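Local coordinates for protein putative short-chain dehydrogenase/reductase (Burkholderia xenovorans, PDB 5JY1) that binds NAD in a Rossmann-type fold and is probably an oxidoreductase of the short-chain dehydrogenase/reductase family, perhaps acting on 3-oxoacyl-[acyl-carrier-protein] substrates, at residues 134-137 against 138-141; 156-159 against 160-163; 176-179 against 180-184; 263-266 against 267-271. One frame throughout, in Å; residues are numbered along the deposited sequence. Where two conformers were deposited one is given.

Interaction 1: 134-137 against 138-141; sequences AFVP and MRER. With EDO (1,2-ethanediol), chain I.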
ATOM      1  N   ALA A 134     -27.074   0.279  10.848  1.00 15.45           N
ATOM      2  CA  ALA A 134     -26.880   1.709  11.080  1.00 13.98           C
ATOM      3  C   ALA A 134     -27.084   2.518   9.805  1.00 15.00           C
ATOM      4  O   ALA A 134     -27.476   3.690   9.864  1.00 15.33           O
ATOM      5  CB  ALA A 134     -25.479   1.956  11.651  1.00 16.61           C
ATOM      6  N   PHE A 135     -26.834   1.904   8.648  1.00 16.14           N
ATOM      7  CA  PHE A 135     -27.049   2.556   7.361  1.00 13.49           C
ATOM      8  C   PHE A 135     -28.453   3.131   7.213  1.00 14.87           C
ATOM      9  O   PHE A 135     -28.630   4.171   6.572  1.00 17.14           O
ATOM     10  CB  PHE A 135     -26.769   1.538   6.250  1.00 16.55           C
ATOM     11  CG  PHE A 135     -27.151   1.997   4.875  1.00 15.35           C
ATOM     12  CD1 PHE A 135     -26.340   2.879   4.167  1.00 17.66           C
ATOM     13  CD2 PHE A 135     -28.290   1.486   4.259  1.00 16.95           C
ATOM     14  CE1 PHE A 135     -26.682   3.273   2.881  1.00 19.20           C
ATOM     15  CE2 PHE A 135     -28.636   1.877   2.980  1.00 19.29           C
ATOM     16  CZ  PHE A 135     -27.844   2.763   2.290  1.00 18.08           C
ATOM     17  N   VAL A 136     -29.466   2.478   7.782  1.00 16.30           N
ATOM     18  CA  VAL A 136     -30.845   2.903   7.549  1.00 16.65           C
ATOM     19  C   VAL A 136     -31.064   4.299   8.132  1.00 18.41           C
ATOM     20  O   VAL A 136     -31.455   5.208   7.383  1.00 19.02           O
ATOM     21  CB  VAL A 136     -31.846   1.873   8.098  1.00 16.34           C
ATOM     22  CG1 VAL A 136     -33.285   2.369   7.952  1.00 18.51           C
ATOM     23  CG2 VAL A 136     -31.645   0.527   7.387  1.00 16.45           C
ATOM     24  N   PRO A 137     -30.832   4.548   9.427  1.00 17.67           N
ATOM     25  CA  PRO A 137     -30.990   5.931   9.910  1.00 17.80           C
ATOM     26  C   PRO A 137     -29.973   6.904   9.322  1.00 18.16           C
ATOM     27  O   PRO A 137     -30.298   8.090   9.172  1.00 18.44           O
ATOM     28  CB  PRO A 137     -30.834   5.796  11.431  1.00 19.50           C
ATOM     29  CG  PRO A 137     -30.028   4.552  11.613  1.00 16.98           C
ATOM     30  CD  PRO A 137     -30.513   3.628  10.539  1.00 17.94           C
ATOM     31  N   MET A 138     -28.757   6.447   8.995  1.00 18.23           N
ATOM     32  CA  MET A 138     -27.758   7.342   8.415  1.00 16.80           C
ATOM     33  C   MET A 138     -28.170   7.805   7.024  1.00 18.80           C
ATOM     34  O   MET A 138     -28.050   8.992   6.693  1.00 17.84           O
ATOM     35  CB  MET A 138     -26.389   6.654   8.354  1.00 14.73           C
ATOM     36  CG  MET A 138     -25.738   6.417   9.696  1.00 16.50           C
ATOM     37  SD  MET A 138     -24.198   5.510   9.471  1.00 15.71           S
ATOM     38  CE  MET A 138     -23.625   5.361  11.160  1.00 15.60           C
ATOM     39  N   ARG A 139     -28.641   6.876   6.183  1.00 14.52           N
ATOM     40  CA  ARG A 139     -29.124   7.260   4.860  1.00 17.17           C
ATOM     41  C   ARG A 139     -30.249   8.283   4.963  1.00 20.53           C
ATOM     42  O   ARG A 139     -30.264   9.279   4.232  1.00 17.62           O
ATOM     43  CB  ARG A 139     -29.612   6.029   4.092  1.00 16.77           C
ATOM     44  CG  ARG A 139     -30.314   6.369   2.786  1.00 15.69           C
ATOM     45  CD  ARG A 139     -30.789   5.118   2.043  1.00 15.80           C
ATOM     46  NE  ARG A 139     -31.693   4.318   2.881  1.00 18.50           N
ATOM     47  CZ  ARG A 139     -32.055   3.069   2.631  1.00 17.45           C
ATOM     48  NH1 ARG A 139     -31.618   2.449   1.540  1.00 18.98           N
ATOM     49  NH2 ARG A 139     -32.857   2.430   3.479  1.00 20.37           N
ATOM     50  N   GLU A 140     -31.211   8.043   5.855  1.00 18.18           N
ATOM     51  CA  GLU A 140     -32.355   8.940   5.956  1.00 16.12           C
ATOM     52  C   GLU A 140     -31.927  10.358   6.302  1.00 22.20           C
ATOM     53  O   GLU A 140     -32.504  11.332   5.798  1.00 22.97           O
ATOM     54  CB  GLU A 140     -33.334   8.418   7.001  1.00 16.71           C
ATOM     55  CG  GLU A 140     -34.537   9.329   7.158  1.00 22.88           C
ATOM     56  CD  GLU A 140     -35.484   8.865   8.228  1.00 29.14           C
ATOM     57  OE1 GLU A 140     -36.193   9.734   8.790  1.00 29.93           O
ATOM     58  OE2 GLU A 140     -35.512   7.646   8.501  1.00 30.59           O
ATOM     59  N   ARG A 141     -30.918  10.493   7.154  1.00 16.93           N
ATOM     60  CA  ARG A 141     -30.464  11.795   7.625  1.00 17.75           C
ATOM     61  C   ARG A 141     -29.355  12.375   6.765  1.00 17.25           C
ATOM     62  O   ARG A 141     -28.934  13.515   7.009  1.00 18.08           O
ATOM     63  CB  ARG A 141     -30.006  11.674   9.077  1.00 19.05           C
ATOM     64  CG  ARG A 141     -31.171  11.429  10.024  1.00 22.55           C
ATOM     65  CD  ARG A 141     -30.731  10.848  11.341  1.00 22.90           C
ATOM     66  NE  ARG A 141     -31.873  10.650  12.223  1.00 23.63           N
ATOM     67  CZ  ARG A 141     -32.728   9.631  12.119  1.00 19.68           C
ATOM     68  NH1 ARG A 141     -32.567   8.709  11.170  1.00 22.18           N
ATOM     69  NH2 ARG A 141     -33.749   9.533  12.962  1.00 23.46           N
TER
HETATM   70  C1  EDO I 305     -33.158  -0.397   1.846  1.00 30.47           C
HETATM   71  O1  EDO I 305     -33.956  -0.039   2.986  1.00 37.00           O
HETATM   72  C2  EDO I 305     -32.098  -1.386   2.306  1.00 38.02           C
HETATM   73  O2  EDO I 305     -31.573  -0.916   3.559  1.00 43.25           O
HETATM   74  O   HOH W   1     -33.171   4.830   5.296  1.00 19.05           O

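Interaction 2: 156-159 against 160-163; sequences TGAW and LHGD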
ATOM      1  N   THR A 156       1.478  -7.622   8.529  1.00 14.12           N
ATOM      2  CA  THR A 156       2.687  -8.398   8.777  1.00 13.22           C
ATOM      3  C   THR A 156       2.451  -9.894   8.658  1.00 13.53           C
ATOM      4  O   THR A 156       3.422 -10.658   8.693  1.00 16.19           O
ATOM      5  CB  THR A 156       3.265  -8.111  10.172  1.00 16.80           C
ATOM      6  OG1 THR A 156       2.361  -8.595  11.177  1.00 16.87           O
ATOM      7  CG2 THR A 156       3.475  -6.620  10.385  1.00 15.04           C
ATOM      8  N   GLY A 157       1.192 -10.329   8.540  1.00 13.84           N
ATOM      9  CA  GLY A 157       0.880 -11.748   8.606  1.00 14.46           C
ATOM     10  C   GLY A 157       1.329 -12.347   9.924  1.00 16.15           C
ATOM     11  O   GLY A 157       1.986 -13.388   9.948  1.00 17.21           O
ATOM     12  N   ALA A 158       0.990 -11.687  11.030  1.00 12.60           N
ATOM     13  CA  ALA A 158       1.570 -12.040  12.320  1.00 16.35           C
ATOM     14  C   ALA A 158       1.337 -13.510  12.658  1.00 18.66           C
ATOM     15  O   ALA A 158       0.240 -14.044  12.469  1.00 17.48           O
ATOM     16  CB  ALA A 158       0.984 -11.154  13.420  1.00 15.91           C
ATOM     17  N   TRP A 159       2.395 -14.156  13.157  1.00 16.26           N
ATOM     18  CA  TRP A 159       2.336 -15.557  13.560  1.00 15.59           C
ATOM     19  C   TRP A 159       1.243 -15.783  14.600  1.00 16.57           C
ATOM     20  O   TRP A 159       0.978 -14.930  15.452  1.00 17.42           O
ATOM     21  CB  TRP A 159       3.667 -16.008  14.164  1.00 19.52           C
ATOM     22  CG  TRP A 159       4.828 -16.144  13.222  1.00 18.63           C
ATOM     23  CD1 TRP A 159       5.542 -15.132  12.637  1.00 17.94           C
ATOM     24  CD2 TRP A 159       5.461 -17.368  12.819  1.00 20.40           C
ATOM     25  NE1 TRP A 159       6.559 -15.657  11.871  1.00 19.16           N
ATOM     26  CE2 TRP A 159       6.530 -17.025  11.965  1.00 19.24           C
ATOM     27  CE3 TRP A 159       5.214 -18.722  13.083  1.00 22.51           C
ATOM     28  CZ2 TRP A 159       7.358 -17.989  11.374  1.00 20.51           C
ATOM     29  CZ3 TRP A 159       6.038 -19.681  12.491  1.00 21.11           C
ATOM     30  CH2 TRP A 159       7.100 -19.305  11.652  1.00 19.95           C
ATOM     31  N   LEU A 160       0.618 -16.960  14.522  1.00 17.34           N
ATOM     32  CA  LEU A 160      -0.331 -17.503  15.493  1.00 17.52           C
ATOM     33  C   LEU A 160      -1.695 -16.830  15.426  1.00 18.48           C
ATOM     34  O   LEU A 160      -2.582 -17.194  16.211  1.00 17.56           O
ATOM     35  CB  LEU A 160       0.186 -17.421  16.943  1.00 19.13           C
ATOM     36  CG  LEU A 160       1.604 -17.934  17.224  1.00 18.26           C
ATOM     37  CD1 LEU A 160       1.946 -17.821  18.708  1.00 20.06           C
ATOM     38  CD2 LEU A 160       1.766 -19.374  16.744  1.00 16.48           C
ATOM     39  N   HIS A 161      -1.901 -15.880  14.505  1.00 16.68           N
ATOM     40  CA  HIS A 161      -3.135 -15.111  14.399  1.00 18.61           C
ATOM     41  C   HIS A 161      -3.792 -15.264  13.031  1.00 16.56           C
ATOM     42  O   HIS A 161      -4.518 -14.371  12.591  1.00 16.34           O
ATOM     43  CB  HIS A 161      -2.872 -13.630  14.678  1.00 16.59           C
ATOM     44  CG  HIS A 161      -2.403 -13.344  16.069  1.00 16.03           C
ATOM     45  ND1 HIS A 161      -1.928 -12.106  16.447  1.00 22.77           N
ATOM     46  CD2 HIS A 161      -2.356 -14.122  17.176  1.00 23.61           C
ATOM     47  CE1 HIS A 161      -1.596 -12.138  17.727  1.00 26.39           C
ATOM     48  NE2 HIS A 161      -1.845 -13.348  18.193  1.00 22.75           N
ATOM     49  N   GLY A 162      -3.556 -16.396  12.352  1.00 13.40           N
ATOM     50  CA  GLY A 162      -3.981 -16.525  10.960  1.00 17.99           C
ATOM     51  C   GLY A 162      -5.460 -16.252  10.734  1.00 19.76           C
ATOM     52  O   GLY A 162      -5.837 -15.605   9.752  1.00 16.92           O
ATOM     53  N   ASP A 163      -6.318 -16.736  11.637  1.00 18.10           N
ATOM     54  CA  ASP A 163      -7.754 -16.505  11.482  1.00 17.38           C
ATOM     55  C   ASP A 163      -8.101 -15.034  11.684  1.00 18.89           C
ATOM     56  O   ASP A 163      -8.875 -14.452  10.917  1.00 17.43           O
ATOM     57  CB  ASP A 163      -8.545 -17.401  12.452  1.00 17.51           C
ATOM     58  CG  ASP A 163      -8.081 -17.280  13.907  1.00 22.79           C
ATOM     59  OD1 ASP A 163      -6.911 -16.938  14.168  1.00 17.05           O
ATOM     60  OD2 ASP A 163      -8.897 -17.542  14.812  1.00 26.05           O
TER

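Interaction 3: 176-179 against 180-184; sequences RSAA and SEWGR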
ATOM      1  N   ARG A 176     -13.677  -0.339   2.380  1.00  9.83           N
ATOM      2  CA  ARG A 176     -13.550   0.326   1.089  1.00 11.64           C
ATOM      3  C   ARG A 176     -14.837   0.232   0.270  1.00 13.19           C
ATOM      4  O   ARG A 176     -15.202   1.191  -0.417  1.00 12.88           O
ATOM      5  CB  ARG A 176     -12.369  -0.270   0.318  1.00 11.58           C
ATOM      6  CG  ARG A 176     -11.036  -0.066   1.031  1.00 14.48           C
ATOM      7  CD  ARG A 176      -9.929  -0.778   0.269  1.00 16.05           C
ATOM      8  NE  ARG A 176      -8.612  -0.599   0.881  1.00 14.99           N
ATOM      9  CZ  ARG A 176      -7.639  -1.500   0.787  1.00 18.78           C
ATOM     10  NH1 ARG A 176      -7.845  -2.636   0.123  1.00 19.68           N
ATOM     11  NH2 ARG A 176      -6.467  -1.277   1.369  1.00 20.14           N
ATOM     12  N   SER A 177     -15.529  -0.916   0.312  1.00 12.56           N
ATOM     13  CA  SER A 177     -16.746  -1.073  -0.477  1.00 12.28           C
ATOM     14  C   SER A 177     -17.813  -0.092  -0.027  1.00 13.15           C
ATOM     15  O   SER A 177     -18.466   0.565  -0.845  1.00 11.84           O
ATOM     16  CB  SER A 177     -17.286  -2.503  -0.353  1.00 11.77           C
ATOM     17  OG  SER A 177     -16.327  -3.474  -0.723  1.00 13.62           O
ATOM     18  N   ALA A 178     -18.022  -0.001   1.281  1.00 11.64           N
ATOM     19  CA  ALA A 178     -19.061   0.889   1.782  1.00 11.12           C
ATOM     20  C   ALA A 178     -18.661   2.351   1.606  1.00 11.99           C
ATOM     21  O   ALA A 178     -19.509   3.198   1.316  1.00 13.71           O
ATOM     22  CB  ALA A 178     -19.339   0.592   3.245  1.00 12.17           C
ATOM     23  N   ALA A 179     -17.374   2.664   1.764  1.00 11.95           N
ATOM     24  CA  ALA A 179     -16.935   4.030   1.493  1.00 11.48           C
ATOM     25  C   ALA A 179     -17.236   4.421   0.055  1.00 11.82           C
ATOM     26  O   ALA A 179     -17.763   5.507  -0.207  1.00 13.89           O
ATOM     27  CB  ALA A 179     -15.438   4.170   1.776  1.00  9.93           C
ATOM     28  N   SER A 180     -16.964   3.510  -0.882  1.00 11.81           N
ATOM     29  CA  SER A 180     -17.193   3.788  -2.294  0.62 12.24           C
ATOM     30  C   SER A 180     -18.666   4.063  -2.577  1.00 13.86           C
ATOM     31  O   SER A 180     -19.006   5.028  -3.272  1.00 13.85           O
ATOM     32  CB  SER A 180     -16.693   2.599  -3.116  0.62 14.37           C
ATOM     33  OG  SER A 180     -17.035   2.708  -4.481  0.62 12.67           O
ATOM     34  N   GLU A 181     -19.555   3.208  -2.056  1.00 12.01           N
ATOM     35  CA  GLU A 181     -20.966   3.296  -2.422  1.00 12.44           C
ATOM     36  C   GLU A 181     -21.761   4.294  -1.588  1.00 13.42           C
ATOM     37  O   GLU A 181     -22.696   4.921  -2.108  1.00 14.86           O
ATOM     38  CB  GLU A 181     -21.632   1.918  -2.303  1.00 14.50           C
ATOM     39  CG  GLU A 181     -21.018   0.836  -3.182  1.00 11.17           C
ATOM     40  CD  GLU A 181     -21.943  -0.380  -3.317  1.00 13.87           C
ATOM     41  OE1 GLU A 181     -21.475  -1.444  -3.785  1.00 14.44           O
ATOM     42  OE2 GLU A 181     -23.134  -0.253  -2.952  1.00 16.96           O
ATOM     43  N   TRP A 182     -21.458   4.428  -0.299  1.00 13.29           N
ATOM     44  CA  TRP A 182     -22.335   5.171   0.599  1.00 14.58           C
ATOM     45  C   TRP A 182     -21.944   6.637   0.738  1.00 15.43           C
ATOM     46  O   TRP A 182     -22.677   7.401   1.382  1.00 14.55           O
ATOM     47  CB  TRP A 182     -22.372   4.483   1.967  1.00 13.37           C
ATOM     48  CG  TRP A 182     -23.103   3.135   1.938  1.00 12.27           C
ATOM     49  CD1 TRP A 182     -23.820   2.596   0.892  1.00 15.98           C
ATOM     50  CD2 TRP A 182     -23.198   2.196   3.011  1.00 12.36           C
ATOM     51  NE1 TRP A 182     -24.357   1.374   1.259  1.00 15.49           N
ATOM     52  CE2 TRP A 182     -23.979   1.102   2.550  1.00 12.38           C
ATOM     53  CE3 TRP A 182     -22.695   2.165   4.315  1.00 13.40           C
ATOM     54  CZ2 TRP A 182     -24.263  -0.003   3.356  1.00 14.80           C
ATOM     55  CZ3 TRP A 182     -22.974   1.072   5.114  1.00 14.83           C
ATOM     56  CH2 TRP A 182     -23.760   0.000   4.633  1.00 14.58           C
ATOM     57  N   GLY A 183     -20.857   7.060   0.094  1.00 14.48           N
ATOM     58  CA  GLY A 183     -20.518   8.473   0.086  1.00 16.79           C
ATOM     59  C   GLY A 183     -21.592   9.344  -0.528  1.00 16.87           C
ATOM     60  O   GLY A 183     -21.709  10.514  -0.164  1.00 15.67           O
ATOM     61  N   ARG A 184     -22.419   8.783  -1.422  1.00 12.91           N
ATOM     62  CA  ARG A 184     -23.481   9.574  -2.027  1.00 13.44           C
ATOM     63  C   ARG A 184     -24.481  10.068  -0.992  1.00 16.28           C
ATOM     64  O   ARG A 184     -25.222  11.021  -1.269  1.00 16.90           O
ATOM     65  CB  ARG A 184     -24.198   8.752  -3.113  1.00 13.53           C
ATOM     66  CG  ARG A 184     -25.104   7.618  -2.618  1.00 18.89           C
ATOM     67  CD  ARG A 184     -25.658   6.881  -3.833  1.00 17.89           C
ATOM     68  NE  ARG A 184     -26.727   5.902  -3.560  1.00 17.52           N
ATOM     69  CZ  ARG A 184     -26.514   4.669  -3.105  1.00 14.67           C
ATOM     70  NH1 ARG A 184     -25.289   4.249  -2.830  1.00 16.32           N
ATOM     71  NH2 ARG A 184     -27.537   3.839  -2.911  1.00 14.43           N
TER

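Interaction 4: 263-266 against 267-271; sequences NSRP and AGIKP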
ATOM      1  N   ASN A 263       8.739  -8.596  14.436  1.00 20.61           N
ATOM      2  CA  ASN A 263       8.907 -10.011  14.123  1.00 25.36           C
ATOM      3  C   ASN A 263       8.186 -10.832  15.187  1.00 27.29           C
ATOM      4  O   ASN A 263       8.554 -10.787  16.364  1.00 32.54           O
ATOM      5  CB  ASN A 263      10.393 -10.373  14.049  1.00 31.84           C
ATOM      6  CG  ASN A 263      10.633 -11.778  13.505  1.00 44.75           C
ATOM      7  OD1 ASN A 263       9.692 -12.517  13.216  1.00 46.09           O
ATOM      8  ND2 ASN A 263      11.903 -12.142  13.350  1.00 47.97           N
ATOM      9  N   SER A 264       7.156 -11.572  14.775  1.00 20.41           N
ATOM     10  CA  SER A 264       6.312 -12.325  15.696  1.00 22.26           C
ATOM     11  C   SER A 264       6.610 -13.827  15.710  1.00 21.23           C
ATOM     12  O   SER A 264       5.824 -14.600  16.272  1.00 20.27           O
ATOM     13  CB  SER A 264       4.829 -12.078  15.376  1.00 19.35           C
ATOM     14  OG  SER A 264       4.545 -12.236  13.988  1.00 19.94           O
ATOM     15  N   ARG A 265       7.732 -14.263  15.141  1.00 19.32           N
ATOM     16  CA  ARG A 265       8.036 -15.691  15.178  1.00 19.80           C
ATOM     17  C   ARG A 265       8.200 -16.142  16.627  1.00 21.74           C
ATOM     18  O   ARG A 265       8.989 -15.543  17.372  1.00 25.24           O
ATOM     19  CB  ARG A 265       9.303 -16.033  14.399  1.00 19.90           C
ATOM     20  CG  ARG A 265       9.595 -17.535  14.417  1.00 21.92           C
ATOM     21  CD  ARG A 265      10.961 -17.896  13.820  1.00 25.39           C
ATOM     22  NE  ARG A 265      11.030 -17.545  12.405  1.00 32.38           N
ATOM     23  CZ  ARG A 265      11.722 -16.521  11.918  1.00 33.60           C
ATOM     24  NH1 ARG A 265      12.425 -15.748  12.739  1.00 34.13           N
ATOM     25  NH2 ARG A 265      11.708 -16.271  10.607  1.00 30.41           N
ATOM     26  N   PRO A 266       7.469 -17.169  17.069  1.00 24.06           N
ATOM     27  CA  PRO A 266       7.632 -17.647  18.449  1.00 27.72           C
ATOM     28  C   PRO A 266       9.041 -18.169  18.702  1.00 28.54           C
ATOM     29  O   PRO A 266       9.726 -18.646  17.795  1.00 29.61           O
ATOM     30  CB  PRO A 266       6.588 -18.767  18.563  1.00 25.41           C
ATOM     31  CG  PRO A 266       5.576 -18.457  17.511  1.00 27.61           C
ATOM     32  CD  PRO A 266       6.353 -17.837  16.375  1.00 26.76           C
ATOM     33  N   ALA A 267       9.458 -18.094  19.971  1.00 28.98           N
ATOM     34  CA  ALA A 267      10.846 -18.384  20.336  1.00 36.59           C
ATOM     35  C   ALA A 267      11.251 -19.815  19.991  1.00 38.76           C
ATOM     36  O   ALA A 267      12.405 -20.068  19.618  1.00 42.17           O
ATOM     37  CB  ALA A 267      11.059 -18.122  21.826  1.00 36.69           C
ATOM     38  N   GLY A 268      10.335 -20.764  20.123  1.00 32.23           N
ATOM     39  CA  GLY A 268      10.664 -22.159  19.913  1.00 34.02           C
ATOM     40  C   GLY A 268      10.622 -22.649  18.480  1.00 36.41           C
ATOM     41  O   GLY A 268      10.785 -23.852  18.251  1.00 40.08           O
ATOM     42  N   ILE A 269      10.415 -21.766  17.508  1.00 28.76           N
ATOM     43  CA  ILE A 269      10.271 -22.147  16.106  1.00 28.06           C
ATOM     44  C   ILE A 269      11.569 -21.820  15.373  1.00 25.26           C
ATOM     45  O   ILE A 269      12.002 -20.662  15.359  1.00 27.43           O
ATOM     46  CB  ILE A 269       9.075 -21.429  15.455  1.00 28.59           C
ATOM     47  CG1 ILE A 269       7.760 -21.785  16.159  1.00 28.73           C
ATOM     48  CG2 ILE A 269       9.003 -21.747  13.968  1.00 29.67           C
ATOM     49  CD1 ILE A 269       7.373 -23.239  16.057  1.00 32.70           C
ATOM     50  N   LYS A 270      12.186 -22.835  14.763  1.00 29.29           N
ATOM     51  CA  LYS A 270      13.402 -22.611  13.990  0.57 33.86           C
ATOM     52  C   LYS A 270      13.064 -21.859  12.706  1.00 28.60           C
ATOM     53  O   LYS A 270      12.149 -22.260  11.981  1.00 30.89           O
ATOM     54  CB  LYS A 270      14.087 -23.938  13.673  0.57 35.30           C
ATOM     55  CG  LYS A 270      15.522 -23.793  13.188  0.57 36.00           C
ATOM     56  CD  LYS A 270      16.209 -25.146  13.047  0.57 34.33           C
ATOM     57  CE  LYS A 270      17.637 -24.981  12.552  0.57 32.91           C
ATOM     58  NZ  LYS A 270      18.266 -26.283  12.192  0.57 35.64           N
ATOM     59  N   PRO A 271      13.757 -20.755  12.404  1.00 26.54           N
ATOM     60  CA  PRO A 271      13.409 -19.985  11.195  1.00 24.14           C
ATOM     61  C   PRO A 271      13.526 -20.757   9.885  1.00 25.65           C
ATOM     62  O   PRO A 271      12.812 -20.428   8.927  1.00 22.78           O
ATOM     63  CB  PRO A 271      14.389 -18.797  11.238  1.00 26.64           C
ATOM     64  CG  PRO A 271      15.325 -19.063  12.368  1.00 32.14           C
ATOM     65  CD  PRO A 271      14.601 -19.963  13.313  1.00 33.36           C
TER
HETATM   66  O   HOH W   2      10.640 -18.750   9.778  1.00 26.41           O
HETATM   67  O   HOH W   3      12.480 -18.636  16.870  1.00 38.75           O

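Interaction 1: 134-137 against 138-141
Phe-135 and Arg-139, one helical turn apart, form an aromatic-arginine contact near the C-terminal end of helix 113-141, which packs against the parallel sheet of the Rossmann fold. The phenyl ring receives two parts of the arginine. Over one face lies CB of Arg-139, 4.2 Å from the centroid of the Phe-135 ring in a CH-pi contact, and the chain then bends at chi3 (58°) so that the guanidinium folds back to the ring's rim. Here the approach is reversed: Phe-135 CE2 stands over a face of the guanidinium, 3.4 Å from Arg-139 NH1, with the two planes 61° apart, so this is no parallel stack. A long, flexible arginine suits this border, since its CB lies over the ring and its CD touches the rim, while its nitrogens reach polar partners. Its NE donates to a water that in turn donates to Val-136 O, and its NH2 binds O1 of an ethanediol at 2.7 Å in a nearly straight bond. On the buried side the unbranched Met-138 runs extended back along the helix, bringing CE to within 3.9 Å of Ala-134 CB, a small methyl, and both pack against Leu-95 of the central sheet. Pro-137 has no N-H to give to the preceding turn, and the helix kinks there. Its carbonyl nevertheless works twice, for Arg-141 N and Arg-141 NH1 reach it from opposite faces of its plane. For the side-chain bond the C=O...NH1 angle is 108°, far from the axis, with Pro-137 O lying in the guanidinium plane, 3.1 Å from Arg-141 NH1.

Interaction 2: 156-159 against 160-163
Trp-159 and Leu-160 are the two central residues of a type II beta turn, Ala-158 to His-161, that leads into helix 162-182. A weak hydrogen bond closes it, with His-161 N 3.5 Å from Ala-158 O. Leu-160 takes a positive phi (75°), which the third position of a type II turn requires and residues other than glycine seldom adopt, and its CB is pressed to 3.0 Å from Trp-159 O. With CG anti to its own carbonyl carbon (chi1 -49°), Leu-160 places that atom alongside Trp-159 CB, 4.2 Å away. The indole leads off the turn, broad enough to touch Arg-265 and Pro-266 of the C-terminal tail and Ser-180 of the second subunit at once. His-161, at the N-cap position, lays one face of its imidazole over Trp-159 O, which stands 3.7 Å above the ring plane toward its rim, while ND1 is hydrogen-bonded to Asp-153. Polar groups of the turn find partners beyond it: Leu-160 N binds Glu-181 of the second subunit, and Leu-160 O binds Lys-111. With so weak a closing bond, the turn probably owes much of its shape to these outside bonds and to tryptophan packing at the subunit interface.

Interaction 3: 176-179 against 180-184
The last turns of helix 162-182, which packs on the sheet of the Rossmann fold and faces a second subunit, carry this contact between Ala-178 and Trp-182. The methyl CB of Ala-178 sits over one face of the indole, 4.2 Å from the centroid of the six-membered ring of Trp-182, in a CH-pi contact. It lies toward the rim, with Trp-182 CE3 its nearest ring atom at 3.9 Å. Trp-182 has CG anti to its carbonyl carbon (chi1 -70°) and chi2 near zero (-8°), which turns the benzo part back along the helix, over the residue one turn earlier. A small alanine suits that place, since it lets the wide indole lie close; both side chains also touch Met-131 of helix 113-141.

The backbone bond of this turn is intact, with Trp-182 N 2.8 Å from Ala-178 O. One residue on it weakens: Gly-183 N is 3.5 Å from Ala-179 O, where a 3-10 segment begins. Arg-184 then folds back, and its NH1 donates to Glu-181 O at 2.8 Å, from above the carbonyl plane though within the guanidinium plane. The same guanidinium makes a salt bridge through NH2 with Glu-109 of the second subunit, which is also the strongest polar partner of Trp-182 NE1. Glu-181 sends its carboxylate across the same interface to Leu-108 N of that subunit, whose N-H would stabilise a negative charge on this buried group. Long helices flanking the sheet form the subunit interfaces typical of tetrameric short-chain dehydrogenases/reductases, as this one does with the second and fourth subunits.

Interaction 4: 263-266 against 267-271
A proline side chain lying over the flat face of an arginine is the striking feature here: CB of Pro-271 stands over the centre of the Arg-265 guanidinium, 3.6 Å from its CZ. The two meet across a type I beta turn, Pro-266 to Ile-269, in the C-terminal tail that follows the last strand of the Rossmann fold. Arg-265 runs with CG anti to its backbone N (chi1 -179°) and bends at chi3 (-63°), which carries the guanidinium round to Pro-271; the arginine passes nearly perpendicular to the proline. The compact proline ring can lie against the flat guanidinium in van der Waals contact, leaving the N-H groups at its edge to polar partners. Of these, NH1 binds the carbonyl of Ala-217 of the third subunit, while NH2 donates to a water that also lies 2.9 Å from Pro-271 O.

The turn itself is closed by Ile-269 N, 3.2 Å from Pro-266 O, with the donor above the carbonyl plane. Proline fits the first position, its fixed phi restricting the chain ahead of the reversal. Its ring runs alongside Ile-269, and Pro-266 CB is 4.0 Å from Ile-269 CG1. Pro-266 also packs on Leu-160, and Ile-269 on Arg-184 of the second subunit. Before the turn, Asn-263 forms an Asx turn, its OD1 accepting from Arg-265 N at 3.3 Å, which links the backbone of Arg-265 to the residue two before it. Along the arginine side chain, Arg-265 CD comes within 3.3 Å of Ile-269 O.

The four contacts fall into two touching pairs, and interaction 1 lies on the opposite side of the molecule's centre from interactions 2 and 4. Interactions 1 and 3 have centres about 13 Å apart and join where Phe-135 CD1 meets Trp-182 CE2 at 3.4 Å, tying helix 113-141 to helix 162-182. Interactions 2 and 4, about 12 Å apart between centres, meet through Trp-159, whose backbone N probably bonds Ser-264 OG at 3.0 Å. Interactions 2 and 3 lie at the two ends of helix 162-182, which carries the NAD-binding Tyr-164 and Lys-168, and both touch the second subunit. Interaction 2 lies nearest the cofactor site, with the His-161 side chain about 4 Å from that of Tyr-164.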